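MarR Like Protein, TVG0766549 (Thermoplasma volcanium, PDB 3LFK) is of unknown function but folds like MarR-type winged helix-turn-helix transcriptional regulators and so may bind DNA. Local coordinates at residues M7-V12 and N72-F78; N20-I24 and E95-V99; L28-M34 and A102-R106; L41-L45 and I57-L63. All coordinates share one frame; numbering follows the deposited sequence.

How the interactions relate
Along the chain, interactions 1, 2 and 3 each join a segment of the N-terminal region, in the order 7-12, 20-24 and 28-34, to a more distant one in 72-78, 95-99 and 102-106, and interaction 4 falls between the two halves of all three. Interactions 2 and 3 share helix 94-116, with centres about 11 Å apart; the centre of interaction 1, at the end of helix 66-76, lies about 13 Å from that of interaction 2. Interaction 4 joins helices 36-47 and 54-60, its centre about 21 Å from that of interaction 2, across the middle of the chain. Interactions 1 to 3 lay the N-terminal segments over the winged helix-turn-helix core, while interaction 4 lies within it; Met-34, Leu-42, Phe-78 and Val-99 connect the contacts.

Interaction 1: M7-V12 and N72-F78; sequences MAESKV and NLMDYGF
Lys-11 lies alongside Tyr-76, both side chains pointing the same way, and its CE sits over the centre of the aromatic ring, 3.5 Å from the centroid. A bend at chi4 (-56°) keeps Lys-11 NZ above the same face, 4.4 Å from the Tyr-76 centroid, in a cation-pi contact; the carbonyl O of Asn-72 approaches the opposite face. Lys-11 CB also reaches Phe-78 CZ at 3.7 Å, obliquely to that ring. The backbone secures this close-packed part, with Lys-11 N donating to Tyr-76 O over 2.9 Å. That carbonyl belongs to the C-terminal turn of helix 66-76, which Gly-77 closes with positive phi in a Schellman motif. Ser-10 OG accepts from Val-12 N in an ST turn as the chain enters strand 12-14. Ala-8 is also closely held: its CB lies 3.8 Å from Tyr-76 CE1, and Ala-8 N bonds Asp-75 OD2 at 2.9 Å, coming from above the carboxylate plane. The looser side begins with the exposed Met-7, which touches the same carboxylate through CB and SD, and Glu-9, which turns away from the helix. At the polar end of the lysine a water accepts from Lys-11 NZ and gives a weak bond to Tyr-76 OH, a hydroxyl whose stronger partner is Glu-38.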
loop_
_atom_site.group_PDB
_atom_site.type_symbol
_atom_site.label_atom_id
_atom_site.label_comp_id
_atom_site.label_asym_id
_atom_site.label_seq_id
_atom_site.Cartn_x
_atom_site.Cartn_y
_atom_site.Cartn_z
ATOM N N MET A 7 -5.016 17.717 -3.521
ATOM C CA MET A 7 -4.373 16.441 -3.235
ATOM C C MET A 7 -4.269 16.161 -1.759
ATOM O O MET A 7 -4.206 17.076 -0.945
ATOM C CB MET A 7 -2.974 16.412 -3.808
ATOM C CG MET A 7 -2.842 17.181 -5.095
ATOM S SD MET A 7 -1.814 16.340 -6.254
ATOM C CE MET A 7 -0.303 16.835 -5.840
ATOM N N ALA A 8 -4.236 14.881 -1.410
ATOM C CA ALA A 8 -4.090 14.511 -0.008
ATOM C C ALA A 8 -2.631 14.770 0.342
ATOM O O ALA A 8 -1.767 14.868 -0.540
ATOM C CB ALA A 8 -4.432 13.034 0.191
ATOM N N GLU A 9 -2.347 14.889 1.630
ATOM C CA GLU A 9 -0.989 15.157 2.074
ATOM C C GLU A 9 -0.065 13.949 1.933
ATOM O O GLU A 9 -0.503 12.801 2.094
ATOM C CB GLU A 9 -1.022 15.618 3.543
ATOM C CG GLU A 9 0.335 16.015 4.095
ATOM C CD GLU A 9 0.269 16.587 5.514
ATOM O OE1 GLU A 9 -0.204 15.880 6.438
ATOM O OE2 GLU A 9 0.699 17.750 5.702
ATOM N N SER A 10 1.203 14.186 1.605
ATOM C CA SER A 10 2.168 13.102 1.505
ATOM C C SER A 10 2.365 12.440 2.857
ATOM O O SER A 10 2.321 13.118 3.888
ATOM C CB SER A 10 3.524 13.633 1.054
ATOM O OG SER A 10 4.505 12.643 1.104
ATOM N N LYS A 11 2.552 11.123 2.866
ATOM C CA LYS A 11 2.836 10.429 4.116
ATOM C C LYS A 11 4.307 10.067 4.152
ATOM O O LYS A 11 4.775 9.415 5.094
ATOM C CB LYS A 11 2.016 9.142 4.257
ATOM C CG LYS A 11 0.523 9.383 4.343
ATOM C CD LYS A 11 -0.188 8.079 4.735
ATOM C CE LYS A 11 -1.696 8.314 4.776
ATOM N NZ LYS A 11 -2.068 9.438 5.709
ATOM N N VAL A 12 5.059 10.478 3.130
ATOM C CA VAL A 12 6.469 10.150 3.111
ATOM C C VAL A 12 7.276 11.354 3.640
ATOM O O VAL A 12 7.400 12.388 2.970
ATOM C CB VAL A 12 6.942 9.779 1.696
ATOM C CG1 VAL A 12 8.441 9.519 1.705
ATOM C CG2 VAL A 12 6.210 8.523 1.215
ATOM N N ASN A 72 -5.377 8.572 -4.000
ATOM C CA ASN A 72 -4.933 8.839 -2.627
ATOM C C ASN A 72 -3.571 8.172 -2.367
ATOM O O ASN A 72 -2.680 8.780 -1.775
ATOM C CB ASN A 72 -5.980 8.345 -1.613
ATOM C CG ASN A 72 -7.107 9.328 -1.456
ATOM O OD1 ASN A 72 -6.866 10.510 -1.219
ATOM N ND2 ASN A 72 -8.338 8.860 -1.580
ATOM N N LEU A 73 -3.394 6.923 -2.801
ATOM C CA LEU A 73 -2.112 6.250 -2.597
ATOM C C LEU A 73 -1.002 6.988 -3.310
ATOM O O LEU A 73 0.128 7.010 -2.817
ATOM C CB LEU A 73 -2.155 4.797 -3.079
ATOM C CG LEU A 73 -3.147 3.917 -2.322
ATOM C CD1 LEU A 73 -3.036 2.520 -2.896
ATOM C CD2 LEU A 73 -2.860 3.888 -0.833
ATOM N N MET A 74 -1.314 7.578 -4.467
ATOM C CA MET A 74 -0.301 8.356 -5.188
ATOM C C MET A 74 0.028 9.646 -4.436
ATOM O O MET A 74 1.216 9.999 -4.313
ATOM C CB MET A 74 -0.791 8.642 -6.604
ATOM C CG MET A 74 -0.922 7.360 -7.382
ATOM S SD MET A 74 -1.681 7.681 -9.055
ATOM C CE MET A 74 -2.962 8.496 -8.740
ATOM N N ASP A 75 -0.999 10.332 -3.950
ATOM C CA ASP A 75 -0.803 11.567 -3.200
ATOM C C ASP A 75 0.012 11.269 -1.921
ATOM O O ASP A 75 0.826 12.072 -1.508
ATOM C CB ASP A 75 -2.134 12.171 -2.781
ATOM C CG ASP A 75 -2.937 12.722 -3.943
ATOM O OD1 ASP A 75 -2.419 12.803 -5.082
ATOM O OD2 ASP A 75 -4.111 13.063 -3.697
ATOM N N TYR A 76 -0.193 10.097 -1.312
ATOM C CA TYR A 76 0.558 9.761 -0.091
ATOM C C TYR A 76 2.027 9.472 -0.360
ATOM O O TYR A 76 2.840 9.454 0.563
ATOM C CB TYR A 76 0.002 8.485 0.583
ATOM C CG TYR A 76 -1.423 8.543 1.038
ATOM C CD1 TYR A 76 -2.033 9.723 1.399
ATOM C CD2 TYR A 76 -2.164 7.359 1.138
ATOM C CE1 TYR A 76 -3.342 9.753 1.850
ATOM C CE2 TYR A 76 -3.465 7.362 1.590
ATOM C CZ TYR A 76 -4.063 8.551 1.947
ATOM O OH TYR A 76 -5.357 8.563 2.403
ATOM N N GLY A 77 2.363 9.188 -1.613
ATOM C CA GLY A 77 3.721 8.861 -1.985
ATOM C C GLY A 77 3.991 7.360 -2.032
ATOM O O GLY A 77 5.136 6.920 -2.076
ATOM N N PHE A 78 2.920 6.569 -2.075
ATOM C CA PHE A 78 3.064 5.104 -2.062
ATOM C C PHE A 78 2.981 4.405 -3.408
ATOM O O PHE A 78 3.357 3.222 -3.533
ATOM C CB PHE A 78 2.013 4.460 -1.141
ATOM C CG PHE A 78 2.100 4.881 0.313
ATOM C CD1 PHE A 78 3.274 5.423 0.852
ATOM C CD2 PHE A 78 0.995 4.721 1.155
ATOM C CE1 PHE A 78 3.321 5.793 2.210
ATOM C CE2 PHE A 78 1.034 5.085 2.498
ATOM C CZ PHE A 78 2.213 5.629 3.040
HETATM O O HOH W 1 -4.852 9.738 5.464
#

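Interaction 2: N20-I24 and E95-V99; sequences NKPVI and EGEFV
A beta-hairpin, made of the short antiparallel strands 12-14 and 23-24 and the long loop between them, rests on the first turns of helix 94-116, the helix that follows the wing of this winged helix-turn-helix fold. Pro-22, just ahead of the second strand, lies over one face of the Phe-98 ring: its CG stands above the middle, 3.4 Å from the centroid and 15° off the normal, a close CH-pi contact. With CG trans to the backbone N (chi1 178°), the Phe-98 ring extends from the helix toward the hairpin. The Lys-21 side chain crosses that of Phe-98 at about a right angle. Successive bends at chi2 and chi3 curl its aliphatic chain back, so that Lys-21 CD, oblique to the ring, lies 3.4 Å from Phe-98 CE1. Asn-20 ND2 donates to Lys-21 O at 3.0 Å, from above the carbonyl plane, and Asn-20 also bonds Lys-15 and Thr-17 within the hairpin loop. Glu-95 packs its CG 4.2 Å from Pro-22 CB, and its OE2 accepts from the backbone N of Gly-16. Within strand 23-24, Val-23 faces away from the helix and Ile-24 toward it, where Ile-24 CG1 lies 3.8 Å from Val-99 CG2 and Ile-24 CD1 4.0 Å from the same methyl.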
loop_
_atom_site.group_PDB
_atom_site.type_symbol
_atom_site.label_atom_id
_atom_site.label_comp_id
_atom_site.label_asym_id
_atom_site.label_seq_id
_atom_site.Cartn_x
_atom_site.Cartn_y
_atom_site.Cartn_z
ATOM N N ASN A 20 19.341 4.931 5.946
ATOM C CA ASN A 20 18.144 5.213 6.729
ATOM C C ASN A 20 16.896 4.534 6.191
ATOM O O ASN A 20 16.683 4.451 4.982
ATOM C CB ASN A 20 17.880 6.724 6.836
ATOM C CG ASN A 20 17.358 7.336 5.545
ATOM O OD1 ASN A 20 18.135 7.774 4.697
ATOM N ND2 ASN A 20 16.035 7.373 5.393
ATOM N N LYS A 21 16.082 4.043 7.118
ATOM C CA LYS A 21 14.810 3.397 6.811
ATOM C C LYS A 21 13.848 4.553 6.493
ATOM O O LYS A 21 14.083 5.687 6.926
ATOM C CB LYS A 21 14.336 2.643 8.056
ATOM C CG LYS A 21 13.245 1.629 7.816
ATOM C CD LYS A 21 13.742 0.478 6.953
ATOM C CE LYS A 21 14.873 -0.279 7.628
ATOM N NZ LYS A 21 15.380 -1.386 6.768
ATOM N N PRO A 22 12.775 4.311 5.723
ATOM C CA PRO A 22 11.890 5.452 5.456
ATOM C C PRO A 22 11.144 5.881 6.713
ATOM O O PRO A 22 10.950 5.085 7.617
ATOM C CB PRO A 22 10.930 4.912 4.387
ATOM C CG PRO A 22 10.918 3.455 4.646
ATOM C CD PRO A 22 12.358 3.133 4.947
ATOM N N VAL A 23 10.779 7.152 6.786
ATOM C CA VAL A 23 10.004 7.629 7.915
ATOM C C VAL A 23 8.671 7.985 7.287
ATOM O O VAL A 23 8.613 8.782 6.345
ATOM C CB VAL A 23 10.635 8.861 8.563
ATOM C CG1 VAL A 23 9.757 9.341 9.718
ATOM C CG2 VAL A 23 12.011 8.502 9.073
ATOM N N ILE A 24 7.619 7.366 7.819
ATOM C CA ILE A 24 6.251 7.517 7.321
ATOM C C ILE A 24 5.410 8.240 8.377
ATOM O O ILE A 24 5.544 7.958 9.574
ATOM C CB ILE A 24 5.645 6.117 7.081
ATOM C CG1 ILE A 24 6.599 5.254 6.228
ATOM C CG2 ILE A 24 4.252 6.257 6.387
ATOM C CD1 ILE A 24 6.867 5.824 4.828
ATOM N N GLU A 95 8.662 3.392 -0.865
ATOM C CA GLU A 95 7.968 3.681 0.390
ATOM C C GLU A 95 6.639 2.907 0.464
ATOM O O GLU A 95 6.236 2.436 1.524
ATOM C CB GLU A 95 7.736 5.186 0.541
ATOM C CG GLU A 95 9.035 5.995 0.747
ATOM C CD GLU A 95 9.985 5.918 -0.442
ATOM O OE1 GLU A 95 9.522 6.058 -1.591
ATOM O OE2 GLU A 95 11.209 5.723 -0.237
ATOM N N GLY A 96 5.964 2.771 -0.672
ATOM C CA GLY A 96 4.724 2.016 -0.689
ATOM C C GLY A 96 5.012 0.539 -0.430
ATOM O O GLY A 96 4.233 -0.123 0.260
ATOM N N GLU A 97 6.109 0.024 -0.977
ATOM C CA GLU A 97 6.489 -1.373 -0.748
ATOM C C GLU A 97 6.784 -1.559 0.737
ATOM O O GLU A 97 6.343 -2.533 1.357
ATOM C CB GLU A 97 7.720 -1.730 -1.589
ATOM C CG GLU A 97 7.443 -1.553 -3.075
ATOM C CD GLU A 97 7.957 -2.678 -3.923
ATOM O OE1 GLU A 97 9.163 -2.994 -3.819
ATOM O OE2 GLU A 97 7.153 -3.236 -4.703
ATOM N N PHE A 98 7.509 -0.605 1.315
ATOM C CA PHE A 98 7.846 -0.653 2.737
ATOM C C PHE A 98 6.591 -0.736 3.621
ATOM O O PHE A 98 6.484 -1.573 4.525
ATOM C CB PHE A 98 8.653 0.604 3.123
ATOM C CG PHE A 98 9.017 0.671 4.581
ATOM C CD1 PHE A 98 10.117 -0.026 5.064
ATOM C CD2 PHE A 98 8.234 1.392 5.473
ATOM C CE1 PHE A 98 10.421 0.003 6.425
ATOM C CE2 PHE A 98 8.530 1.424 6.831
ATOM C CZ PHE A 98 9.627 0.727 7.306
ATOM N N VAL A 99 5.637 0.155 3.358
ATOM C CA VAL A 99 4.432 0.211 4.158
ATOM C C VAL A 99 3.588 -1.036 3.943
ATOM O O VAL A 99 3.041 -1.586 4.897
ATOM C CB VAL A 99 3.651 1.503 3.806
ATOM C CG1 VAL A 99 2.268 1.466 4.393
ATOM C CG2 VAL A 99 4.428 2.713 4.354
#

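Interaction 3: L28-M34 and A102-R106; sequences LENNYDM and AIRVR
A bend at chi3 (69°) in the otherwise extended chain of Arg-106 brings its guanidinium up to Asn-31, whose amide is turned inward by a chi1 of -74°. Both terminal nitrogens converge end-on upon one oxygen: Arg-106 NH1 lies 2.7 Å and NH2 2.9 Å from Asn-31 OD1. The oxygen sits in the guanidinium plane, yet the amide is rotated 48° from it, so NH2 uses an in-plane lone pair whereas NH1 arrives from above the carbonyl plane. NH1 also makes a weak, strongly bent bond to Leu-28 O, a carbonyl that accepts from Asn-31 N in the same turn. These bonds, with others made by NE and NH2 close by, fix the guanidinium beside an apolar patch. Leu-28 CD1 packs 3.8 Å from Ile-103 CG1, and Met-34 CE meets Ile-103 CD1 at 3.7 Å. Residues 31 to 33 all have left-handed backbone angles, and the turn they form places Tyr-32 with its ring edge toward Ile-103 and its OH 3.5 Å from Ala-102 CB. The loop, which leads into helix 36-47, thus lies against helix 94-116, with Met-34 reaching inward to Val-39 and Leu-42 of helix 36-47 and to Leu-73 and Tyr-76 of helix 66-76.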
loop_
_atom_site.group_PDB
_atom_site.type_symbol
_atom_site.label_atom_id
_atom_site.label_comp_id
_atom_site.label_asym_id
_atom_site.label_seq_id
_atom_site.Cartn_x
_atom_site.Cartn_y
_atom_site.Cartn_z
ATOM N N LEU A 28 2.002 2.380 12.158
ATOM C CA LEU A 28 1.556 1.076 11.660
ATOM C C LEU A 28 0.299 0.577 12.387
ATOM O O LEU A 28 -0.585 -0.027 11.767
ATOM C CB LEU A 28 2.677 0.052 11.842
ATOM C CG LEU A 28 2.378 -1.401 11.512
ATOM C CD1 LEU A 28 1.947 -1.540 10.050
ATOM C CD2 LEU A 28 3.644 -2.223 11.778
ATOM N N GLU A 29 0.213 0.824 13.693
ATOM C CA GLU A 29 -0.948 0.366 14.444
ATOM C C GLU A 29 -2.270 0.905 13.891
ATOM O O GLU A 29 -3.312 0.270 14.057
ATOM C CB GLU A 29 -0.811 0.734 15.926
ATOM C CG GLU A 29 0.055 1.943 16.169
ATOM C CD GLU A 29 1.502 1.554 16.446
ATOM O OE1 GLU A 29 1.804 1.229 17.617
ATOM O OE2 GLU A 29 2.330 1.557 15.503
ATOM N N ASN A 30 -2.245 2.057 13.231
ATOM C CA ASN A 30 -3.496 2.603 12.669
ATOM C C ASN A 30 -3.367 2.682 11.142
ATOM O O ASN A 30 -3.977 3.551 10.503
ATOM C CB ASN A 30 -3.800 4.000 13.240
ATOM C CG ASN A 30 -5.256 4.403 13.050
ATOM O OD1 ASN A 30 -6.140 3.542 12.901
ATOM N ND2 ASN A 30 -5.517 5.703 13.063
ATOM N N ASN A 31 -2.582 1.763 10.575
ATOM C CA ASN A 31 -2.377 1.692 9.133
ATOM C C ASN A 31 -1.940 3.020 8.531
ATOM O O ASN A 31 -2.322 3.346 7.413
ATOM C CB ASN A 31 -3.670 1.225 8.435
ATOM C CG ASN A 31 -3.944 -0.263 8.639
ATOM O OD1 ASN A 31 -3.018 -1.067 8.732
ATOM N ND2 ASN A 31 -5.224 -0.630 8.669
ATOM N N TYR A 32 -1.134 3.771 9.278
ATOM C CA TYR A 32 -0.619 5.070 8.826
ATOM C C TYR A 32 -1.736 5.994 8.400
ATOM O O TYR A 32 -1.586 6.750 7.455
ATOM C CB TYR A 32 0.381 4.868 7.670
ATOM C CG TYR A 32 1.463 3.843 7.968
ATOM C CD1 TYR A 32 1.324 2.513 7.550
ATOM C CD2 TYR A 32 2.614 4.193 8.681
ATOM C CE1 TYR A 32 2.296 1.567 7.829
ATOM C CE2 TYR A 32 3.611 3.238 8.964
ATOM C CZ TYR A 32 3.435 1.933 8.527
ATOM O OH TYR A 32 4.401 0.968 8.741
ATOM N N ASP A 33 -2.857 5.909 9.103
ATOM C CA ASP A 33 -4.033 6.733 8.851
ATOM C C ASP A 33 -4.762 6.488 7.539
ATOM O O ASP A 33 -5.620 7.275 7.140
ATOM C CB ASP A 33 -3.679 8.216 8.997
ATOM C CG ASP A 33 -3.130 8.530 10.361
ATOM O OD1 ASP A 33 -3.873 8.306 11.338
ATOM O OD2 ASP A 33 -1.975 8.979 10.446
ATOM N N MET A 34 -4.440 5.403 6.857
ATOM C CA MET A 34 -5.144 5.070 5.633
ATOM C C MET A 34 -6.479 4.452 5.995
ATOM O O MET A 34 -6.627 3.825 7.052
ATOM C CB MET A 34 -4.351 4.047 4.811
ATOM C CG MET A 34 -3.071 4.631 4.168
ATOM S SD MET A 34 -2.302 3.412 3.097
ATOM C CE MET A 34 -1.420 2.399 4.325
ATOM N N ALA A 102 5.163 -3.889 5.831
ATOM C CA ALA A 102 4.997 -3.744 7.276
ATOM C C ALA A 102 3.607 -4.187 7.700
ATOM O O ALA A 102 3.434 -4.872 8.721
ATOM C CB ALA A 102 5.242 -2.300 7.692
ATOM N N ILE A 103 2.604 -3.802 6.913
ATOM C CA ILE A 103 1.231 -4.168 7.205
ATOM C C ILE A 103 1.043 -5.673 7.005
ATOM O O ILE A 103 0.386 -6.327 7.826
ATOM C CB ILE A 103 0.251 -3.373 6.287
ATOM C CG1 ILE A 103 0.262 -1.894 6.713
ATOM C CG2 ILE A 103 -1.183 -3.949 6.378
ATOM C CD1 ILE A 103 -0.510 -0.948 5.745
ATOM N N ARG A 104 1.615 -6.214 5.928
ATOM C CA ARG A 104 1.485 -7.656 5.657
ATOM C C ARG A 104 2.083 -8.463 6.799
ATOM O O ARG A 104 1.490 -9.439 7.248
ATOM C CB ARG A 104 2.211 -8.035 4.370
ATOM C CG ARG A 104 1.486 -7.668 3.099
ATOM C CD ARG A 104 2.253 -8.210 1.897
ATOM N NE ARG A 104 2.240 -9.675 1.856
ATOM C CZ ARG A 104 2.999 -10.417 1.052
ATOM N NH1 ARG A 104 3.850 -9.841 0.213
ATOM N NH2 ARG A 104 2.895 -11.740 1.075
ATOM N N VAL A 105 3.264 -8.063 7.246
ATOM C CA VAL A 105 3.917 -8.778 8.350
ATOM C C VAL A 105 3.116 -8.668 9.639
ATOM O O VAL A 105 2.924 -9.674 10.348
ATOM C CB VAL A 105 5.343 -8.269 8.556
ATOM C CG1 VAL A 105 5.922 -8.825 9.850
ATOM C CG2 VAL A 105 6.194 -8.681 7.355
ATOM N N ARG A 106 2.620 -7.475 9.958
ATOM C CA ARG A 106 1.814 -7.323 11.175
ATOM C C ARG A 106 0.596 -8.247 11.087
ATOM O O ARG A 106 0.246 -8.951 12.050
ATOM C CB ARG A 106 1.337 -5.873 11.327
ATOM C CG ARG A 106 0.405 -5.624 12.513
ATOM C CD ARG A 106 -0.402 -4.367 12.262
ATOM N NE ARG A 106 -1.351 -4.576 11.173
ATOM C CZ ARG A 106 -1.929 -3.597 10.483
ATOM N NH1 ARG A 106 -1.655 -2.333 10.756
ATOM N NH2 ARG A 106 -2.794 -3.887 9.528
#

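Interaction 4: L41-L45 and I57-L63; sequences LLLFL and IKNETGL
Thr-61 OG1 is held twice, donating to Ile-57 O at 3.2 Å, almost in line with the C=O bond, and accepting from Leu-63 N at 3.3 Å in an ST turn. With chi1 at 66°, OG1 lies between the backbone N and the carbonyl carbon, leaving the methyl to face helix 36-47. There Thr-61 CG2 sits over the centre of the Phe-44 ring, 3.8 Å from the centroid, in a CH-pi contact, and also touches Leu-41 CD1 at 3.9 Å. The Glu-60 side chain crosses that of Phe-44 at about a right angle, with the carboxylate plane 79° from the ring: Glu-60 CB lies 3.9 Å from Phe-44 CZ, and OE1 comes in plane at the ring edge while the carboxylate forms a salt bridge with Arg-56. Deeper in, the branches of Ile-57 divide between two leucines, CG2 packing against Leu-41 CD1 and CD1 lying 3.8 Å from Leu-45 CD2. Gly-62, with positive phi, turns the chain so that Leu-63 can return toward Leu-41. Leu-41 also packs on Val-69, Leu-70 and Leu-73 of helix 66-76, and the three helices 36-47, 54-60 and 66-76 together form the helical core characteristic of winged helix-turn-helix domains.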
loop_
_atom_site.group_PDB
_atom_site.type_symbol
_atom_site.label_atom_id
_atom_site.label_comp_id
_atom_site.label_asym_id
_atom_site.label_seq_id
_atom_site.Cartn_x
_atom_site.Cartn_y
_atom_site.Cartn_z
ATOM N N LEU A 41 -6.250 -1.799 -1.376
ATOM C CA LEU A 41 -5.636 -1.575 -2.666
ATOM C C LEU A 41 -4.102 -1.676 -2.609
ATOM O O LEU A 41 -3.479 -2.219 -3.497
ATOM C CB LEU A 41 -6.039 -0.209 -3.229
ATOM C CG LEU A 41 -5.405 0.044 -4.602
ATOM C CD1 LEU A 41 -5.820 -1.027 -5.634
ATOM C CD2 LEU A 41 -5.831 1.423 -5.089
ATOM N N LEU A 42 -3.499 -1.110 -1.568
ATOM C CA LEU A 42 -2.049 -1.175 -1.427
ATOM C C LEU A 42 -1.567 -2.633 -1.377
ATOM O O LEU A 42 -0.566 -2.988 -2.000
ATOM C CB LEU A 42 -1.629 -0.420 -0.149
ATOM C CG LEU A 42 -0.124 -0.313 0.098
ATOM C CD1 LEU A 42 0.477 0.643 -0.897
ATOM C CD2 LEU A 42 0.129 0.187 1.526
ATOM N N LEU A 43 -2.276 -3.463 -0.614
ATOM C CA LEU A 43 -1.897 -4.870 -0.497
ATOM C C LEU A 43 -2.171 -5.605 -1.811
ATOM O O LEU A 43 -1.449 -6.538 -2.166
ATOM C CB LEU A 43 -2.656 -5.542 0.666
ATOM C CG LEU A 43 -2.324 -4.969 2.045
ATOM C CD1 LEU A 43 -3.042 -5.770 3.128
ATOM C CD2 LEU A 43 -0.838 -4.986 2.269
ATOM N N PHE A 44 -3.198 -5.186 -2.535
ATOM C CA PHE A 44 -3.488 -5.815 -3.822
ATOM C C PHE A 44 -2.286 -5.542 -4.738
ATOM O O PHE A 44 -1.785 -6.430 -5.419
ATOM C CB PHE A 44 -4.771 -5.222 -4.409
ATOM C CG PHE A 44 -5.066 -5.670 -5.817
ATOM C CD1 PHE A 44 -5.789 -6.836 -6.057
ATOM C CD2 PHE A 44 -4.617 -4.922 -6.902
ATOM C CE1 PHE A 44 -6.055 -7.242 -7.367
ATOM C CE2 PHE A 44 -4.880 -5.316 -8.212
ATOM C CZ PHE A 44 -5.600 -6.482 -8.443
ATOM N N LEU A 45 -1.802 -4.306 -4.758
ATOM C CA LEU A 45 -0.667 -3.972 -5.592
ATOM C C LEU A 45 0.577 -4.759 -5.171
ATOM O O LEU A 45 1.334 -5.234 -6.023
ATOM C CB LEU A 45 -0.388 -2.453 -5.522
ATOM C CG LEU A 45 -1.518 -1.594 -6.124
ATOM C CD1 LEU A 45 -1.282 -0.106 -5.771
ATOM C CD2 LEU A 45 -1.555 -1.756 -7.635
ATOM N N ILE A 57 -6.672 -3.156 -12.068
ATOM C CA ILE A 57 -7.130 -2.549 -10.827
ATOM C C ILE A 57 -8.631 -2.284 -10.905
ATOM O O ILE A 57 -9.356 -2.510 -9.947
ATOM C CB ILE A 57 -6.351 -1.249 -10.560
ATOM C CG1 ILE A 57 -4.920 -1.617 -10.187
ATOM C CG2 ILE A 57 -7.021 -0.425 -9.448
ATOM C CD1 ILE A 57 -3.980 -0.442 -10.178
ATOM N N LYS A 58 -9.099 -1.846 -12.067
ATOM C CA LYS A 58 -10.516 -1.568 -12.244
ATOM C C LYS A 58 -11.356 -2.820 -12.187
ATOM O O LYS A 58 -12.440 -2.832 -11.605
ATOM C CB LYS A 58 -10.755 -0.888 -13.584
ATOM C CG LYS A 58 -10.177 0.484 -13.694
ATOM C CD LYS A 58 -10.673 1.125 -14.970
ATOM C CE LYS A 58 -10.197 2.548 -15.090
ATOM N NZ LYS A 58 -10.835 3.225 -16.252
ATOM N N ASN A 59 -10.846 -3.880 -12.795
ATOM C CA ASN A 59 -11.577 -5.136 -12.868
ATOM C C ASN A 59 -11.537 -6.031 -11.645
ATOM O O ASN A 59 -12.540 -6.657 -11.291
ATOM C CB ASN A 59 -11.065 -5.996 -14.049
ATOM C CG ASN A 59 -11.218 -5.323 -15.408
ATOM O OD1 ASN A 59 -11.983 -4.372 -15.578
ATOM N ND2 ASN A 59 -10.487 -5.839 -16.398
ATOM N N GLU A 60 -10.390 -6.060 -10.979
ATOM C CA GLU A 60 -10.169 -7.025 -9.922
ATOM C C GLU A 60 -10.198 -6.704 -8.431
ATOM O O GLU A 60 -10.138 -7.622 -7.614
ATOM C CB GLU A 60 -8.837 -7.703 -10.234
ATOM C CG GLU A 60 -8.734 -8.263 -11.652
ATOM C CD GLU A 60 -7.325 -8.692 -12.020
ATOM O OE1 GLU A 60 -6.593 -9.193 -11.142
ATOM O OE2 GLU A 60 -6.951 -8.545 -13.203
ATOM N N THR A 61 -10.290 -5.437 -8.054
ATOM C CA THR A 61 -10.234 -5.118 -6.629
ATOM C C THR A 61 -11.524 -5.103 -5.837
ATOM O O THR A 61 -11.487 -5.154 -4.609
ATOM C CB THR A 61 -9.623 -3.776 -6.409
ATOM O OG1 THR A 61 -10.510 -2.799 -6.962
ATOM C CG2 THR A 61 -8.250 -3.702 -7.071
ATOM N N GLY A 62 -12.653 -4.997 -6.520
ATOM C CA GLY A 62 -13.920 -4.965 -5.813
ATOM C C GLY A 62 -14.266 -3.584 -5.284
ATOM O O GLY A 62 -15.177 -3.441 -4.466
ATOM N N LEU A 63 -13.541 -2.568 -5.750
ATOM C CA LEU A 63 -13.769 -1.194 -5.325
ATOM C C LEU A 63 -14.720 -0.452 -6.245
ATOM O O LEU A 63 -14.670 -0.604 -7.459
ATOM C CB LEU A 63 -12.435 -0.430 -5.276
ATOM C CG LEU A 63 -11.383 -0.943 -4.286
ATOM C CD1 LEU A 63 -10.021 -0.294 -4.588
ATOM C CD2 LEU A 63 -11.810 -0.613 -2.863
#